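Local coordinates for alkaline serine protease AL20 (Nesterenkonia abyssinica, PDB 3CP7), which cleaves peptide bonds as a secreted, thermostable alkaline serine protease of the trypsin-like fold, probably through a Ser-His-Asp triad, at residues A25-S30 and G110-I115; N32-A37 and G102-Q107. All coordinates share one frame; numbering follows the deposited sequence.

Interaction 1. Residues A25-S30 and G110-I115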
loop_
_atom_site.group_PDB
_atom_site.type_symbol
_atom_site.label_atom_id
_atom_site.label_comp_id
_atom_site.label_asym_id
_atom_site.label_seq_id
_atom_site.Cartn_x
_atom_site.Cartn_y
_atom_site.Cartn_z
ATOM N N ALA A 25 -4.520 2.637 -18.354
ATOM C CA ALA A 25 -5.024 3.170 -17.092
ATOM C C ALA A 25 -6.100 4.206 -17.361
ATOM O O ALA A 25 -6.393 4.530 -18.513
ATOM C CB ALA A 25 -3.890 3.780 -16.274
ATOM N N ASN A 26 -6.667 4.753 -16.289
ATOM C CA ASN A 26 -7.771 5.682 -16.422
ATOM C C ASN A 26 -7.803 6.679 -15.281
ATOM O O ASN A 26 -7.709 6.285 -14.133
ATOM C CB ASN A 26 -9.087 4.899 -16.471
ATOM C CG ASN A 26 -10.289 5.784 -16.774
ATOM O OD1 ASN A 26 -10.330 6.458 -17.807
ATOM N ND2 ASN A 26 -11.275 5.780 -15.875
ATOM N N ILE A 27 -7.963 7.964 -15.604
ATOM C CA ILE A 27 -8.106 8.991 -14.570
ATOM C C ILE A 27 -9.449 8.835 -13.865
ATOM O O ILE A 27 -10.506 8.904 -14.502
ATOM C CB ILE A 27 -8.009 10.436 -15.130
ATOM C CG1 ILE A 27 -6.717 10.630 -15.929
ATOM C CG2 ILE A 27 -8.103 11.451 -13.985
ATOM C CD1 ILE A 27 -6.657 11.968 -16.688
ATOM N N VAL A 28 -9.395 8.623 -12.552
ATOM C CA VAL A 28 -10.600 8.540 -11.726
ATOM C C VAL A 28 -10.668 9.769 -10.826
ATOM O O VAL A 28 -9.638 10.291 -10.396
ATOM C CB VAL A 28 -10.664 7.227 -10.896
ATOM C CG1 VAL A 28 -10.930 6.044 -11.836
ATOM C CG2 VAL A 28 -9.395 7.021 -10.036
ATOM N N ALA A 29 -11.885 10.247 -10.577
ATOM C CA ALA A 29 -12.070 11.454 -9.759
ATOM C C ALA A 29 -11.383 11.269 -8.420
ATOM O O ALA A 29 -11.564 10.239 -7.781
ATOM C CB ALA A 29 -13.536 11.728 -9.563
ATOM N N SER A 30 -10.585 12.250 -8.003
ATOM C CA SER A 30 -9.822 12.133 -6.762
ATOM C C SER A 30 -9.592 13.481 -6.115
ATOM O O SER A 30 -9.407 14.483 -6.809
ATOM C CB SER A 30 -8.462 11.509 -7.052
ATOM O OG SER A 30 -7.678 12.337 -7.893
ATOM N N GLY A 110 -9.399 17.984 -17.550
ATOM C CA GLY A 110 -10.657 18.705 -17.324
ATOM C C GLY A 110 -11.814 17.799 -16.934
ATOM O O GLY A 110 -12.942 18.261 -16.767
ATOM N N THR A 111 -11.525 16.506 -16.768
ATOM C CA THR A 111 -12.539 15.517 -16.435
ATOM C C THR A 111 -11.878 14.262 -15.876
ATOM O O THR A 111 -10.643 14.132 -15.889
ATOM C CB THR A 111 -13.429 15.191 -17.660
ATOM O OG1 THR A 111 -14.587 14.454 -17.246
ATOM C CG2 THR A 111 -12.669 14.409 -18.732
ATOM N N ALA A 112 -12.723 13.377 -15.344
ATOM C CA ALA A 112 -12.291 12.114 -14.755
ATOM C C ALA A 112 -13.507 11.223 -14.658
ATOM O O ALA A 112 -14.647 11.699 -14.632
ATOM C CB ALA A 112 -11.727 12.346 -13.363
ATOM N N SER A 113 -13.274 9.917 -14.592
ATOM C CA SER A 113 -14.363 8.971 -14.382
ATOM C C SER A 113 -14.767 8.894 -12.920
ATOM O O SER A 113 -13.903 8.914 -12.040
ATOM C CB SER A 113 -13.909 7.578 -14.788
ATOM O OG SER A 113 -13.619 7.545 -16.161
ATOM N N PRO A 114 -16.079 8.735 -12.659
ATOM C CA PRO A 114 -16.467 8.331 -11.312
ATOM C C PRO A 114 -16.001 6.888 -11.106
ATOM O O PRO A 114 -15.720 6.181 -12.083
ATOM C CB PRO A 114 -18.006 8.408 -11.322
ATOM C CG PRO A 114 -18.424 8.772 -12.702
ATOM C CD PRO A 114 -17.219 8.804 -13.592
ATOM N N ILE A 115 -15.929 6.461 -9.856
ATOM C CA ILE A 115 -15.516 5.092 -9.544
ATOM C C ILE A 115 -16.496 4.549 -8.516
ATOM O O ILE A 115 -16.932 5.273 -7.619
ATOM C CB ILE A 115 -14.036 5.059 -9.083
ATOM C CG1 ILE A 115 -13.540 3.624 -8.860
ATOM C CG2 ILE A 115 -13.823 5.952 -7.849
ATOM C CD1 ILE A 115 -12.027 3.533 -8.696
#

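Interaction 2. Residues N32-A37 and G102-Q107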
loop_
_atom_site.group_PDB
_atom_site.type_symbol
_atom_site.label_atom_id
_atom_site.label_comp_id
_atom_site.label_asym_id
_atom_site.label_seq_id
_atom_site.Cartn_x
_atom_site.Cartn_y
_atom_site.Cartn_z
ATOM N N ASN A 32 -6.888 14.470 -4.765
ATOM C CA ASN A 32 -5.578 14.981 -5.171
ATOM C C ASN A 32 -5.472 15.330 -6.649
ATOM O O ASN A 32 -4.433 15.845 -7.083
ATOM C CB ASN A 32 -4.427 14.055 -4.754
ATOM C CG ASN A 32 -4.488 12.677 -5.397
ATOM O OD1 ASN A 32 -5.122 12.481 -6.437
ATOM N ND2 ASN A 32 -3.798 11.712 -4.781
ATOM N N GLN A 33 -6.533 15.039 -7.411
ATOM C CA GLN A 33 -6.599 15.367 -8.844
ATOM C C GLN A 33 -5.485 14.707 -9.670
ATOM O O GLN A 33 -5.189 15.127 -10.787
ATOM C CB GLN A 33 -6.595 16.891 -9.046
ATOM C CG GLN A 33 -7.759 17.606 -8.372
ATOM C CD GLN A 33 -9.075 17.407 -9.095
ATOM O OE1 GLN A 33 -9.238 17.829 -10.244
ATOM N NE2 GLN A 33 -10.030 16.771 -8.427
ATOM N N SER A 34 -4.912 13.640 -9.135
ATOM C CA SER A 34 -3.680 13.076 -9.673
ATOM C C SER A 34 -3.698 11.556 -9.791
ATOM O O SER A 34 -2.637 10.950 -9.945
ATOM C CB SER A 34 -2.496 13.479 -8.787
ATOM O OG SER A 34 -2.381 14.891 -8.707
ATOM N N THR A 35 -4.879 10.949 -9.712
ATOM C CA THR A 35 -4.958 9.499 -9.531
ATOM C C THR A 35 -5.505 8.781 -10.753
ATOM O O THR A 35 -6.580 9.123 -11.260
ATOM C CB THR A 35 -5.801 9.152 -8.293
ATOM O OG1 THR A 35 -5.208 9.744 -7.135
ATOM C CG2 THR A 35 -5.858 7.640 -8.048
ATOM N N VAL A 36 -4.754 7.771 -11.199
ATOM C CA VAL A 36 -5.242 6.834 -12.217
ATOM C C VAL A 36 -5.410 5.431 -11.637
ATOM O O VAL A 36 -4.603 4.973 -10.809
ATOM C CB VAL A 36 -4.350 6.786 -13.489
ATOM C CG1 VAL A 36 -4.358 8.126 -14.213
ATOM C CG2 VAL A 36 -2.913 6.361 -13.162
ATOM N N ALA A 37 -6.468 4.761 -12.077
ATOM C CA ALA A 37 -6.700 3.360 -11.764
ATOM C C ALA A 37 -6.014 2.509 -12.807
ATOM O O ALA A 37 -6.029 2.821 -14.009
ATOM C CB ALA A 37 -8.173 3.066 -11.772
ATOM N N GLY A 102 2.280 23.307 -11.306
ATOM C CA GLY A 102 1.033 23.537 -10.598
ATOM C C GLY A 102 -0.180 22.831 -11.181
ATOM O O GLY A 102 -1.238 22.837 -10.556
ATOM N N THR A 103 -0.038 22.216 -12.359
ATOM C CA THR A 103 -1.182 21.566 -13.019
ATOM C C THR A 103 -1.225 20.067 -12.749
ATOM O O THR A 103 -0.271 19.345 -13.028
ATOM C CB THR A 103 -1.193 21.786 -14.541
ATOM O OG1 THR A 103 -0.911 23.165 -14.823
ATOM C CG2 THR A 103 -2.552 21.411 -15.132
ATOM N N THR A 104 -2.340 19.619 -12.188
ATOM C CA THR A 104 -2.572 18.192 -11.964
ATOM C C THR A 104 -3.198 17.557 -13.213
ATOM O O THR A 104 -3.779 18.242 -14.062
ATOM C CB THR A 104 -3.514 17.971 -10.788
ATOM O OG1 THR A 104 -4.740 18.650 -11.061
ATOM C CG2 THR A 104 -2.906 18.505 -9.475
ATOM N N VAL A 105 -3.098 16.236 -13.323
ATOM C CA VAL A 105 -3.580 15.575 -14.530
ATOM C C VAL A 105 -5.094 15.760 -14.713
ATOM O O VAL A 105 -5.575 15.899 -15.842
ATOM C CB VAL A 105 -3.170 14.078 -14.577
ATOM C CG1 VAL A 105 -4.076 13.200 -13.686
ATOM C CG2 VAL A 105 -3.188 13.576 -16.001
ATOM N N GLN A 106 -5.840 15.758 -13.609
ATOM C CA GLN A 106 -7.288 15.915 -13.693
ATOM C C GLN A 106 -7.651 17.336 -14.133
ATOM O O GLN A 106 -8.612 17.523 -14.865
ATOM C CB GLN A 106 -7.970 15.533 -12.368
ATOM C CG GLN A 106 -9.490 15.396 -12.469
ATOM C CD GLN A 106 -10.152 14.860 -11.207
ATOM O OE1 GLN A 106 -11.331 15.152 -10.947
ATOM N NE2 GLN A 106 -9.437 14.054 -10.447
ATOM N N GLN A 107 -6.874 18.319 -13.681
ATOM C CA GLN A 107 -7.055 19.709 -14.115
ATOM C C GLN A 107 -6.679 19.883 -15.585
ATOM O O GLN A 107 -7.350 20.609 -16.328
ATOM C CB GLN A 107 -6.218 20.638 -13.239
ATOM C CG GLN A 107 -6.832 20.911 -11.873
ATOM C CD GLN A 107 -8.053 21.800 -11.949
ATOM O OE1 GLN A 107 -9.181 21.326 -11.826
ATOM N NE2 GLN A 107 -7.836 23.104 -12.162
HETATM O O HOH W 1 -1.435 15.058 -11.409
HETATM O O HOH W 2 -7.449 12.091 -10.505
#

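Interaction 1. Residues A25-S30 and G110-I115
Asn26 and Ser113 meet through their side chains: the amide ND2 of Asn26 donates to OG of Ser113 at 2.9 Å. The bond is nearly straight (174° at the hydrogen), and OG lies only 3° out of the amide plane, so the serine oxygen sits where the N-H points. With CG anti to its backbone N (chi1 -173°), Asn26 swings its amide from the strand toward the loop 110-115. OD1 of Asn26 accepts from His8, and ND2 also donates to Gln183, so both ends of this buried amide have partners, which probably sets which way round it sits.

Beside this bond the backbones form a single bridge between Val28 and Ser113. Ser113 N donates to Ile27 O at 2.9 Å, while Ala29 N donates to Ser113 O at 2.8 Å. The touching parts run nearly perpendicular, which is consistent with pairing that stops at one bridge.

Apolar groups flank the bridge. Ala112 points its methyl at the 25-30 chain: CB lies 3.5 Å from Ala29 N and 3.8 Å from CG2 of Ile27. Further along, CG1 of Val28 and CD1 of Ile115 approach at 4.2 Å with the two side chains crossing at a slant. The loop between helix 105-109 and strand 124-129 is thus joined to the end of barrel strand 19-27, and Phe174 packs on both Asn26 and Ser113.

Chemically, one residue, Ser113, is gripped at its N, O and OG, which probably holds the loop in place at this residue, with methyl contacts alongside.

Interaction 2. Residues N32-A37 and G102-Q107
Asn32 O approaches CG2 of Thr104 at 3.9 Å, while the Asn32 side chain serves the turn: OD1 accepts from Ser34 N, an Asx turn, and also from Thr35 OG1. Gln33 contributes the largest share of the contact. Its backbone O accepts from Gln106 N at 3.0 Å (159° at the hydrogen), and its CB lies 3.3 Å from Thr104 OG1. Bent at chi2 (-74°), the Gln33 chain folds its amide against the extended Gln106 side chain; OE1 of Gln33 comes within 3.3 Å of CD of Gln106, the amide planes being 39° apart. The turn leading into barrel strand 35-38 thereby meets the first turn of helix 105-109, whose N-cap is Thr104, with a weak capping bond from Gln107 N to Thr104 OG1. Were Gln106 shortened to an alanine, the Gln33 amide would probably lose the flat group it lies against, and water 2 its weak donor NE2. At Ser34, OG accepts from water 1, which accepts from Val105 N at 2.8 Å, and CA of Ser34 packs 4.0 Å from CG1 of Val105. Thr35 N donates at 2.9 Å to water 2, which takes a weak bond from NE2 of Gln106, a second, looser link to the helix.

The centres of interactions 1 and 2 are about 9 Å apart, and both lie on the same side of the chain's centre. Along the sequence the order is 25-30, 32-37, 102-107, 110-115, so interaction 2 falls within the span that interaction 1 closes. The first two segments reach neighbouring antiparallel strands of the closed barrel, 19-27 and 35-38, and probable hydrogen bonds pair Asn26 O with Ala37 N and Val28 N with Thr35 O. The last two follow one another through helix 105-109. Its start meets the turn before strand 35-38, and the loop beyond it crosses the end of strand 19-27. Together they attach the chain leaving the barrel for the second sheet to one strand hairpin.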